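Local coordinates for Aureochrome1-like protein (Ochromonas danica, PDB 6I20), which binds flavin mononucleotide in a PAS-fold domain and probably serves as a blue-light receptor of the LOV type, at residues V81-Y86 and F93-F98. Numbering follows the deposited sequence.
Sequences VVLLNY and FWNQLF. With FMN (flavin mononucleotide), chain E.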
loop_
_atom_site.group_PDB
_atom_site.type_symbol
_atom_site.label_atom_id
_atom_site.label_comp_id
_atom_site.label_asym_id
_atom_site.label_seq_id
_atom_site.Cartn_x
_atom_site.Cartn_y
_atom_site.Cartn_z
ATOM N N VAL A 81 -9.003 2.409 0.781
ATOM C CA VAL A 81 -9.618 2.450 -0.571
ATOM C C VAL A 81 -9.675 1.030 -1.108
ATOM O O VAL A 81 -8.925 0.128 -0.656
ATOM C CB VAL A 81 -8.889 3.343 -1.615
ATOM C CG1 VAL A 81 -8.865 4.797 -1.193
ATOM C CG2 VAL A 81 -7.512 2.805 -1.908
ATOM N N VAL A 82 -10.554 0.819 -2.065
ATOM C CA VAL A 82 -10.546 -0.422 -2.831
ATOM C C VAL A 82 -10.285 0.001 -4.275
ATOM O O VAL A 82 -11.001 0.854 -4.806
ATOM C CB VAL A 82 -11.856 -1.222 -2.702
ATOM C CG1 VAL A 82 -11.870 -2.388 -3.665
ATOM C CG2 VAL A 82 -11.959 -1.744 -1.271
ATOM N N LEU A 83 -9.277 -0.597 -4.874
ATOM C CA LEU A 83 -8.939 -0.247 -6.266
ATOM C C LEU A 83 -8.350 -1.431 -6.985
ATOM O O LEU A 83 -7.821 -2.359 -6.392
ATOM C CB LEU A 83 -8.030 0.980 -6.317
ATOM C CG LEU A 83 -6.532 0.805 -6.126
ATOM C CD1 LEU A 83 -5.810 2.151 -6.300
ATOM C CD2 LEU A 83 -6.145 0.231 -4.769
ATOM N N LEU A 84 -8.428 -1.358 -8.325
ATOM C CA LEU A 84 -7.895 -2.418 -9.161
ATOM C C LEU A 84 -6.393 -2.262 -9.324
ATOM O O LEU A 84 -5.918 -1.171 -9.646
ATOM C CB LEU A 84 -8.592 -2.384 -10.518
ATOM C CG LEU A 84 -8.386 -3.647 -11.360
ATOM C CD1 LEU A 84 -9.206 -4.818 -10.823
ATOM C CD2 LEU A 84 -8.724 -3.385 -12.832
ATOM N N ASN A 85 -5.671 -3.340 -9.089
ATOM C CA ASN A 85 -4.226 -3.347 -9.254
ATOM C C ASN A 85 -3.840 -4.501 -10.190
ATOM O O ASN A 85 -4.628 -5.379 -10.520
ATOM C CB ASN A 85 -3.506 -3.518 -7.908
ATOM C CG ASN A 85 -3.309 -2.249 -7.112
ATOM O OD1 ASN A 85 -2.732 -2.362 -6.002
ATOM N ND2 ASN A 85 -3.647 -1.066 -7.614
ATOM N N TYR A 86 -2.595 -4.408 -10.646
ATOM C CA TYR A 86 -2.020 -5.265 -11.683
ATOM C C TYR A 86 -0.761 -5.953 -11.150
ATOM O O TYR A 86 0.129 -5.300 -10.572
ATOM C CB TYR A 86 -1.599 -4.425 -12.901
ATOM C CG TYR A 86 -2.764 -3.876 -13.696
ATOM C CD1 TYR A 86 -3.520 -2.816 -13.218
ATOM C CD2 TYR A 86 -3.089 -4.403 -14.942
ATOM C CE1 TYR A 86 -4.581 -2.310 -13.931
ATOM C CE2 TYR A 86 -4.137 -3.875 -15.673
ATOM C CZ TYR A 86 -4.896 -2.834 -15.143
ATOM O OH TYR A 86 -6.004 -2.282 -15.803
ATOM N N PHE A 93 -6.268 -7.698 -9.855
ATOM C CA PHE A 93 -6.923 -8.071 -8.610
ATOM C C PHE A 93 -7.457 -6.819 -7.969
ATOM O O PHE A 93 -6.918 -5.738 -8.164
ATOM C CB PHE A 93 -5.970 -8.820 -7.674
ATOM C CG PHE A 93 -4.800 -8.028 -7.174
ATOM C CD1 PHE A 93 -3.650 -7.901 -7.946
ATOM C CD2 PHE A 93 -4.809 -7.406 -5.926
ATOM C CE1 PHE A 93 -2.543 -7.187 -7.504
ATOM C CE2 PHE A 93 -3.699 -6.702 -5.480
ATOM C CZ PHE A 93 -2.572 -6.586 -6.262
ATOM N N TRP A 94 -8.498 -6.991 -7.158
ATOM C CA TRP A 94 -9.008 -5.883 -6.339
ATOM C C TRP A 94 -8.240 -5.851 -5.028
ATOM O O TRP A 94 -8.096 -6.884 -4.369
ATOM C CB TRP A 94 -10.506 -6.023 -6.089
ATOM C CG TRP A 94 -11.312 -5.754 -7.313
ATOM C CD1 TRP A 94 -11.761 -6.664 -8.231
ATOM C CD2 TRP A 94 -11.684 -4.474 -7.800
ATOM N NE1 TRP A 94 -12.434 -6.019 -9.241
ATOM C CE2 TRP A 94 -12.400 -4.676 -9.004
ATOM C CE3 TRP A 94 -11.491 -3.176 -7.341
ATOM C CZ2 TRP A 94 -12.935 -3.623 -9.722
ATOM C CZ3 TRP A 94 -12.051 -2.147 -8.015
ATOM C CH2 TRP A 94 -12.768 -2.370 -9.197
ATOM N N ASN A 95 -7.778 -4.667 -4.665
ATOM C CA ASN A 95 -6.929 -4.446 -3.497
ATOM C C ASN A 95 -7.694 -3.525 -2.550
ATOM O O ASN A 95 -7.959 -2.372 -2.866
ATOM C CB ASN A 95 -5.631 -3.777 -3.977
ATOM C CG ASN A 95 -4.629 -3.458 -2.892
ATOM O OD1 ASN A 95 -4.870 -3.711 -1.707
ATOM N ND2 ASN A 95 -3.472 -2.932 -3.293
ATOM N N GLN A 96 -8.024 -4.038 -1.341
ATOM C CA GLN A 96 -8.448 -3.167 -0.238
ATOM C C GLN A 96 -7.197 -2.723 0.457
ATOM O O GLN A 96 -6.485 -3.541 1.097
ATOM C CB GLN A 96 -9.404 -3.886 0.716
ATOM C CG GLN A 96 -9.860 -2.967 1.826
ATOM C CD GLN A 96 -10.830 -3.659 2.753
ATOM O OE1 GLN A 96 -11.878 -4.021 2.330
ATOM N NE2 GLN A 96 -10.444 -3.855 4.000
ATOM N N LEU A 97 -6.845 -1.448 0.231
ATOM C CA LEU A 97 -5.588 -0.861 0.604
ATOM C C LEU A 97 -5.780 0.071 1.786
ATOM O O LEU A 97 -6.610 0.946 1.751
ATOM C CB LEU A 97 -5.065 -0.043 -0.595
ATOM C CG LEU A 97 -3.830 0.781 -0.370
ATOM C CD1 LEU A 97 -2.604 -0.055 -0.007
ATOM C CD2 LEU A 97 -3.525 1.606 -1.631
ATOM N N PHE A 98 -4.969 -0.145 2.820
ATOM C CA PHE A 98 -4.931 0.723 4.014
ATOM C C PHE A 98 -3.595 1.441 4.040
ATOM O O PHE A 98 -2.555 0.783 3.940
ATOM C CB PHE A 98 -4.998 -0.192 5.256
ATOM C CG PHE A 98 -4.654 0.485 6.567
ATOM C CD1 PHE A 98 -5.349 1.598 6.986
ATOM C CD2 PHE A 98 -3.653 -0.007 7.369
ATOM C CE1 PHE A 98 -5.051 2.186 8.221
ATOM C CE2 PHE A 98 -3.374 0.571 8.587
ATOM C CZ PHE A 98 -4.044 1.675 8.994
HETATM N N1 FMN E . -1.156 2.280 -4.703
HETATM C C2 FMN E . -1.675 1.142 -5.213
HETATM O O2 FMN E . -2.303 1.214 -6.295
HETATM N N3 FMN E . -1.534 -0.071 -4.625
HETATM C C4 FMN E . -0.867 -0.226 -3.441
HETATM O O4 FMN E . -0.818 -1.358 -2.891
HETATM C C4A FMN E . -0.270 0.937 -2.876
HETATM N N5 FMN E . 0.433 0.844 -1.703
HETATM C C5A FMN E . 0.907 1.993 -1.161
HETATM C C6 FMN E . 1.617 1.948 0.058
HETATM C C7 FMN E . 2.113 3.066 0.643
HETATM C C7M FMN E . 2.855 2.984 1.996
HETATM C C8 FMN E . 1.934 4.352 0.028
HETATM C C8M FMN E . 2.463 5.594 0.669
HETATM C C9 FMN E . 1.250 4.424 -1.161
HETATM C C9A FMN E . 0.709 3.298 -1.767
HETATM N N10 FMN E . 0.058 3.368 -3.025
HETATM C C10 FMN E . -0.478 2.221 -3.534
HETATM C "C1'" FMN E . -0.258 4.651 -3.642
HETATM C "C2'" FMN E . 0.796 5.214 -4.600
HETATM O "O2'" FMN E . 2.097 4.878 -4.093
HETATM C "C3'" FMN E . 0.659 6.728 -4.666
HETATM O "O3'" FMN E . 0.725 7.324 -3.360
HETATM C "C4'" FMN E . -0.591 7.222 -5.358
HETATM O "O4'" FMN E . -0.666 6.587 -6.646
HETATM C "C5'" FMN E . -0.526 8.771 -5.577
HETATM O "O5'" FMN E . 0.839 9.179 -5.926
HETATM P P FMN E . 0.994 10.545 -6.768
HETATM O O1P FMN E . 2.437 10.686 -7.064
HETATM O O2P FMN E . 0.163 10.387 -7.973
HETATM O O3P FMN E . 0.450 11.607 -5.822
#
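The antiparallel hairpin of strands 79-86 and 92-103 forms one end of the PAS-domain sheet, and Asn85 and Asn95 on its flavin-facing side grip the pyrimidine edge of FMN. Three hydrogen-bonded backbone pairs, Val81 with Leu97, Leu83 with Asn95 and Asn85 with Phe93, fix the register; the N of Asn85 meets the O of Phe93 at 2.9 Å, almost straight at 177°. Asn95 ND2 reaches Asn85 OD1 at 2.9 Å from above the plane of the Asn85 side-chain carbonyl, the two amides turned 72° apart. That oxygen also accepts a hydrogen bond from FMN N3, at 2.9 Å, while Asn85 ND2 donates to FMN O2 (3.0 Å) and, from above the carbonyl plane, to the O of Leu84. With Asn95 CG anti to the backbone N (chi1 179°), its amide extends toward Asn85 and the flavin, and ND2 adds a weak bond to FMN O4. A leucine in place of Asn85 would probably leave FMN N3 and O2 without these partners and Asn95 ND2 with just the weak bond. Asn85 CB packs over a face of the Phe93 ring, and Leu97 CD2 lies 3.5 Å from FMN C4A. On the reverse face, Leu84 CD1 makes a CH-pi contact 3.8 Å from the centroid of the Trp94 five-membered ring. There Val82 and Trp94 meet helix 121-130; on the flavin side Val81 and Leu83 touch helix 63-75. Within the sheet, strand 109-119 pairs with the other edge of 92-103.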